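Local coordinates for peptidase, zinc-dependent (Methanocorpusculum labreanum, PDB 3LMC), which probably acts as a zinc-dependent metallopeptidase of family M54, holding a zinc ion and, at a separate four-cysteine site, an iron(III) ion, at residues S20-A25 with K179-C184; I140-K145 with R171-L176. All coordinates share one frame; numbering follows the deposited sequence.

Contact 1: residues S20-A25 with K179-C184. With FE (Fe (III) ion), chain B.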
# COMPACT_ATOMS: atom_id res chain seq x y z
N SER A 20 3.78 -9.87 2.19
CA SER A 20 4.40 -9.96 0.87
C SER A 20 3.88 -11.17 0.07
O SER A 20 3.57 -11.05 -1.11
CB SER A 20 5.91 -10.10 1.05
OG SER A 20 6.55 -10.24 -0.20
N GLU A 21 3.78 -12.33 0.71
CA GLU A 21 3.44 -13.56 -0.01
C GLU A 21 1.98 -13.62 -0.42
O GLU A 21 1.66 -14.09 -1.51
CB GLU A 21 3.85 -14.80 0.81
CG GLU A 21 5.37 -14.91 0.96
CD GLU A 21 5.80 -15.93 1.99
OE1 GLU A 21 4.93 -16.66 2.51
OE2 GLU A 21 7.01 -15.99 2.27
N GLU A 22 1.10 -13.14 0.45
CA GLU A 22 -0.34 -13.08 0.16
C GLU A 22 -0.69 -11.96 -0.84
O GLU A 22 -1.64 -12.09 -1.62
CB GLU A 22 -1.12 -12.87 1.44
CG GLU A 22 -0.89 -13.92 2.50
CD GLU A 22 -2.05 -14.02 3.49
OE1 GLU A 22 -3.08 -13.34 3.28
OE2 GLU A 22 -1.93 -14.79 4.46
N LEU A 23 0.05 -10.85 -0.79
CA LEU A 23 -0.13 -9.80 -1.77
C LEU A 23 0.23 -10.41 -3.11
O LEU A 23 -0.49 -10.23 -4.09
CB LEU A 23 0.76 -8.60 -1.48
CG LEU A 23 0.25 -7.52 -0.52
CD1 LEU A 23 1.25 -6.38 -0.40
CD2 LEU A 23 -1.11 -7.01 -1.01
N SER A 24 1.34 -11.13 -3.15
CA SER A 24 1.76 -11.74 -4.41
C SER A 24 0.73 -12.75 -4.94
O SER A 24 0.49 -12.82 -6.14
CB SER A 24 3.12 -12.41 -4.26
OG SER A 24 3.42 -13.17 -5.41
N ALA A 25 0.13 -13.54 -4.05
CA ALA A 25 -0.85 -14.55 -4.47
C ALA A 25 -2.13 -13.93 -4.99
O ALA A 25 -2.64 -14.33 -6.02
CB ALA A 25 -1.16 -15.53 -3.35
N LYS A 179 -14.51 -7.79 3.22
CA LYS A 179 -13.88 -8.01 1.91
C LYS A 179 -13.16 -9.35 1.96
O LYS A 179 -12.74 -9.79 3.03
CB LYS A 179 -12.90 -6.90 1.57
CG LYS A 179 -13.53 -5.52 1.49
CD LYS A 179 -12.45 -4.47 1.40
CE LYS A 179 -11.78 -4.46 0.04
NZ LYS A 179 -10.64 -3.49 0.04
N ARG A 180 -13.07 -10.02 0.82
CA ARG A 180 -12.36 -11.30 0.74
C ARG A 180 -11.05 -11.10 -0.01
O ARG A 180 -10.85 -10.07 -0.66
CB ARG A 180 -13.19 -12.36 0.04
CG ARG A 180 -14.32 -12.96 0.88
CD ARG A 180 -15.45 -11.97 1.07
NE ARG A 180 -16.72 -12.63 1.35
CZ ARG A 180 -17.29 -12.70 2.56
NH1 ARG A 180 -16.70 -12.13 3.60
NH2 ARG A 180 -18.44 -13.32 2.71
N LYS A 181 -10.14 -12.07 0.12
CA LYS A 181 -8.89 -12.02 -0.62
C LYS A 181 -9.21 -12.49 -2.03
O LYS A 181 -9.00 -13.66 -2.37
CB LYS A 181 -7.81 -12.87 0.06
CG LYS A 181 -7.26 -12.23 1.35
CD LYS A 181 -6.44 -13.20 2.17
CE LYS A 181 -6.21 -12.64 3.58
NZ LYS A 181 -5.71 -13.68 4.54
N TYR A 182 -9.71 -11.56 -2.84
CA TYR A 182 -10.51 -11.91 -4.00
C TYR A 182 -10.65 -10.70 -4.94
O TYR A 182 -11.07 -9.63 -4.52
CB TYR A 182 -11.91 -12.32 -3.50
CG TYR A 182 -12.96 -12.60 -4.56
CD1 TYR A 182 -12.86 -13.70 -5.39
CD2 TYR A 182 -14.09 -11.78 -4.68
CE1 TYR A 182 -13.83 -13.98 -6.34
CE2 TYR A 182 -15.07 -12.05 -5.64
CZ TYR A 182 -14.93 -13.15 -6.46
OH TYR A 182 -15.89 -13.44 -7.41
N PHE A 183 -10.27 -10.88 -6.20
CA PHE A 183 -10.66 -9.93 -7.23
C PHE A 183 -11.81 -10.55 -8.01
O PHE A 183 -11.65 -11.65 -8.55
CB PHE A 183 -9.50 -9.68 -8.19
CG PHE A 183 -8.44 -8.77 -7.65
CD1 PHE A 183 -8.60 -7.41 -7.70
CD2 PHE A 183 -7.27 -9.27 -7.11
CE1 PHE A 183 -7.65 -6.56 -7.22
CE2 PHE A 183 -6.30 -8.42 -6.62
CZ PHE A 183 -6.49 -7.06 -6.69
N CYS A 184 -12.95 -9.86 -8.07
CA CYS A 184 -14.10 -10.40 -8.81
C CYS A 184 -13.77 -10.54 -10.30
O CYS A 184 -12.67 -10.19 -10.74
CB CYS A 184 -15.33 -9.52 -8.62
SG CYS A 184 -15.29 -7.96 -9.54
FE FE B . -14.30 -6.22 -8.34

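Contact 2: residues I140-K145 with R171-L176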
# COMPACT_ATOMS: atom_id res chain seq x y z
N ILE A 140 -2.51 -9.09 9.26
CA ILE A 140 -2.05 -9.54 7.94
C ILE A 140 -3.23 -9.51 6.95
O ILE A 140 -3.12 -8.96 5.85
CB ILE A 140 -1.48 -10.98 8.01
CG1 ILE A 140 -0.19 -11.01 8.84
CG2 ILE A 140 -1.22 -11.53 6.58
CD1 ILE A 140 0.28 -12.43 9.21
N ASP A 141 -4.36 -10.08 7.35
CA ASP A 141 -5.55 -10.07 6.50
C ASP A 141 -5.85 -8.67 6.03
O ASP A 141 -6.11 -8.44 4.85
CB ASP A 141 -6.79 -10.55 7.26
CG ASP A 141 -6.76 -12.02 7.57
OD1 ASP A 141 -5.98 -12.77 6.94
OD2 ASP A 141 -7.53 -12.43 8.46
N ARG A 142 -5.89 -7.73 6.98
CA ARG A 142 -6.31 -6.37 6.67
C ARG A 142 -5.32 -5.64 5.77
O ARG A 142 -5.73 -5.02 4.78
CB ARG A 142 -6.55 -5.60 7.96
CG ARG A 142 -7.74 -6.14 8.73
CD ARG A 142 -7.78 -5.58 10.17
NE ARG A 142 -8.99 -6.01 10.85
CZ ARG A 142 -9.07 -6.26 12.16
NH1 ARG A 142 -8.00 -6.11 12.94
NH2 ARG A 142 -10.22 -6.66 12.68
N ILE A 143 -4.03 -5.73 6.09
CA ILE A 143 -3.01 -5.08 5.26
C ILE A 143 -2.98 -5.62 3.84
O ILE A 143 -2.76 -4.88 2.89
CB ILE A 143 -1.60 -5.23 5.83
CG1 ILE A 143 -1.53 -4.64 7.24
CG2 ILE A 143 -0.56 -4.57 4.90
CD1 ILE A 143 -0.16 -4.74 7.88
N VAL A 144 -3.17 -6.93 3.69
CA VAL A 144 -3.16 -7.55 2.38
C VAL A 144 -4.32 -7.02 1.55
O VAL A 144 -4.16 -6.68 0.38
CB VAL A 144 -3.34 -9.06 2.49
CG1 VAL A 144 -3.64 -9.67 1.10
CG2 VAL A 144 -2.11 -9.70 3.13
N LYS A 145 -5.50 -6.97 2.17
CA LYS A 145 -6.72 -6.57 1.50
C LYS A 145 -6.69 -5.10 1.07
O LYS A 145 -7.12 -4.75 -0.03
CB LYS A 145 -7.90 -6.79 2.42
CG LYS A 145 -8.30 -8.25 2.63
CD LYS A 145 -9.30 -8.31 3.78
CE LYS A 145 -9.83 -9.70 3.99
NZ LYS A 145 -10.99 -9.63 4.94
N ARG A 171 -15.97 1.69 4.06
CA ARG A 171 -16.27 2.88 4.85
C ARG A 171 -15.65 2.80 6.24
O ARG A 171 -15.30 3.82 6.84
CB ARG A 171 -17.78 3.11 4.95
CG ARG A 171 -18.43 3.48 3.63
CD ARG A 171 -19.85 3.99 3.81
NE ARG A 171 -20.75 2.98 4.36
CZ ARG A 171 -21.33 2.03 3.65
NH1 ARG A 171 -21.10 1.93 2.35
NH2 ARG A 171 -22.15 1.16 4.23
N ASN A 172 -15.50 1.58 6.73
CA ASN A 172 -14.97 1.35 8.07
C ASN A 172 -14.33 -0.03 8.19
O ASN A 172 -14.29 -0.79 7.23
CB ASN A 172 -16.09 1.52 9.10
CG ASN A 172 -17.33 0.71 8.75
OD1 ASN A 172 -17.23 -0.46 8.37
ND2 ASN A 172 -18.50 1.32 8.90
N LEU A 173 -13.84 -0.36 9.38
CA LEU A 173 -13.11 -1.60 9.58
C LEU A 173 -13.95 -2.87 9.41
O LEU A 173 -13.44 -3.90 8.94
CB LEU A 173 -12.41 -1.63 10.93
CG LEU A 173 -11.27 -2.64 10.89
CD1 LEU A 173 -10.36 -2.32 9.72
CD2 LEU A 173 -10.50 -2.66 12.20
N ASP A 174 -15.22 -2.81 9.80
CA ASP A 174 -16.12 -3.94 9.64
C ASP A 174 -16.32 -4.30 8.16
O ASP A 174 -16.25 -5.47 7.79
CB ASP A 174 -17.47 -3.66 10.30
CG ASP A 174 -17.39 -3.67 11.81
OD1 ASP A 174 -16.40 -4.22 12.35
OD2 ASP A 174 -18.31 -3.13 12.46
N GLU A 175 -16.56 -3.28 7.34
CA GLU A 175 -16.63 -3.46 5.88
C GLU A 175 -15.34 -4.01 5.29
O GLU A 175 -15.36 -4.83 4.39
CB GLU A 175 -17.01 -2.15 5.19
CG GLU A 175 -18.47 -2.09 4.74
CD GLU A 175 -18.88 -0.69 4.30
OE1 GLU A 175 -18.12 -0.03 3.55
OE2 GLU A 175 -19.98 -0.25 4.71
N LEU A 176 -14.20 -3.54 5.80
CA LEU A 176 -12.91 -4.02 5.30
C LEU A 176 -12.75 -5.52 5.61
O LEU A 176 -12.28 -6.30 4.79
CB LEU A 176 -11.76 -3.18 5.88
CG LEU A 176 -10.30 -3.61 5.71
CD1 LEU A 176 -10.05 -4.19 4.35
CD2 LEU A 176 -9.39 -2.44 5.93

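Contact 1: residues S20-A25 with K179-C184
E22 and K181 carry this contact by themselves, as a single surface salt bridge between a helix and a loop. E22 OE1 accepts through its syn lone pair a hydrogen bond from K181 NZ, 2.9 Å away. E22 OE2 stays 3.9 Å from K181 NZ, so the ammonium is held by one oxygen and does not straddle the carboxylate. The lysine chain is extended beyond CG, and its last carbon joins the approach, with K181 CE 3.2 Å from E22 OE1. Such length is needed because the backbones remain well apart: the CA atoms of E22 and K181, the nearest pair, are 8.7 Å from each other.

Further out, K181 NZ has a stronger partner in D141 of helix 136-154, so the ammonium links two acidic side chains. The stem of E22 is meanwhile laid against I140 and V144 of that same helix. On the loop side, K181 is the centre of an inverse gamma turn, and three residues later C184 SG binds the iron at 2.3 Å. C160, C165 and C187 complete the metal's set of thiolates. C184 is also the N-cap of helix 185-191, its side chain capping a backbone N of that helix. The bridge thus ties helix 16-27 to the loop that enters a Cys4 metal site.

Contact 2: residues I140-K145 with R171-L176
The long helix 136-154, which farther along carries the zinc-binding histidines H149 and H153, here packs one flank against the start of the short helix 173-178. R142 and L173 meet with their side chains at about a right angle. One methyl of the leucine sits over the centre of one guanidinium face, L173 CD2 being 3.9 Å from R142 CZ. The nitrogens of R142 are engaged elsewhere: NH2 forms a salt bridge with D177, one residue beyond the segment, and NH1 donates to N127 OD1. These two partners limit the rotation of the group whose face meets the methyl.

One helical turn later, K145 packs beside L176. The methyl L176 CD1 lies 3.9 Å from K145 CB, at the root of the lysine, and it gets there because CG is anti to the backbone N (chi1 169°). The extended lysine passes the carbonyl of L176, with K145 NZ 3.6 Å from L176 O, a near approach and no hydrogen bond. The ammonium instead probably donates to the carbonyl oxygen of K179, just after the short helix. F108 of strand 106-112 touches both leucines.

The start of helix 173-178 is closed by N172 at its N-cap: E175 N donates to N172 OD1 at 3.1 Å, with an N-H...O angle of 172°. Separately, R171 N donates to E175 OE1 at 2.8 Å, meeting the oxygen from above the carboxylate plane. What results is an N-capped short helix packed through L173 and L176 on the R142 guanidinium and the K145 stem of the helix that bears the HExxH zinc motif.

In the fold
Both segments of contact 2 fall, along the sequence, between those of contact 1, and the centres of the two contacts lie 12 Å apart. Two polar links join them directly: K181 NZ reaches D141 OD1 at 2.6 Å, and K145 NZ is 2.6 Å from K179 O, probably a hydrogen bond. Helix 136-154 is the common element, since helix 16-27 also packs on it through L23, whose CD2 is 3.4 Å from V144 O. C184 of contact 1 binds the iron, whereas the side chain of K145 is about 7 Å from that of the zinc ligand H149 and about 13 Å from the iron. Together the contacts connect the zinc helix with the iron-binding C-terminal region.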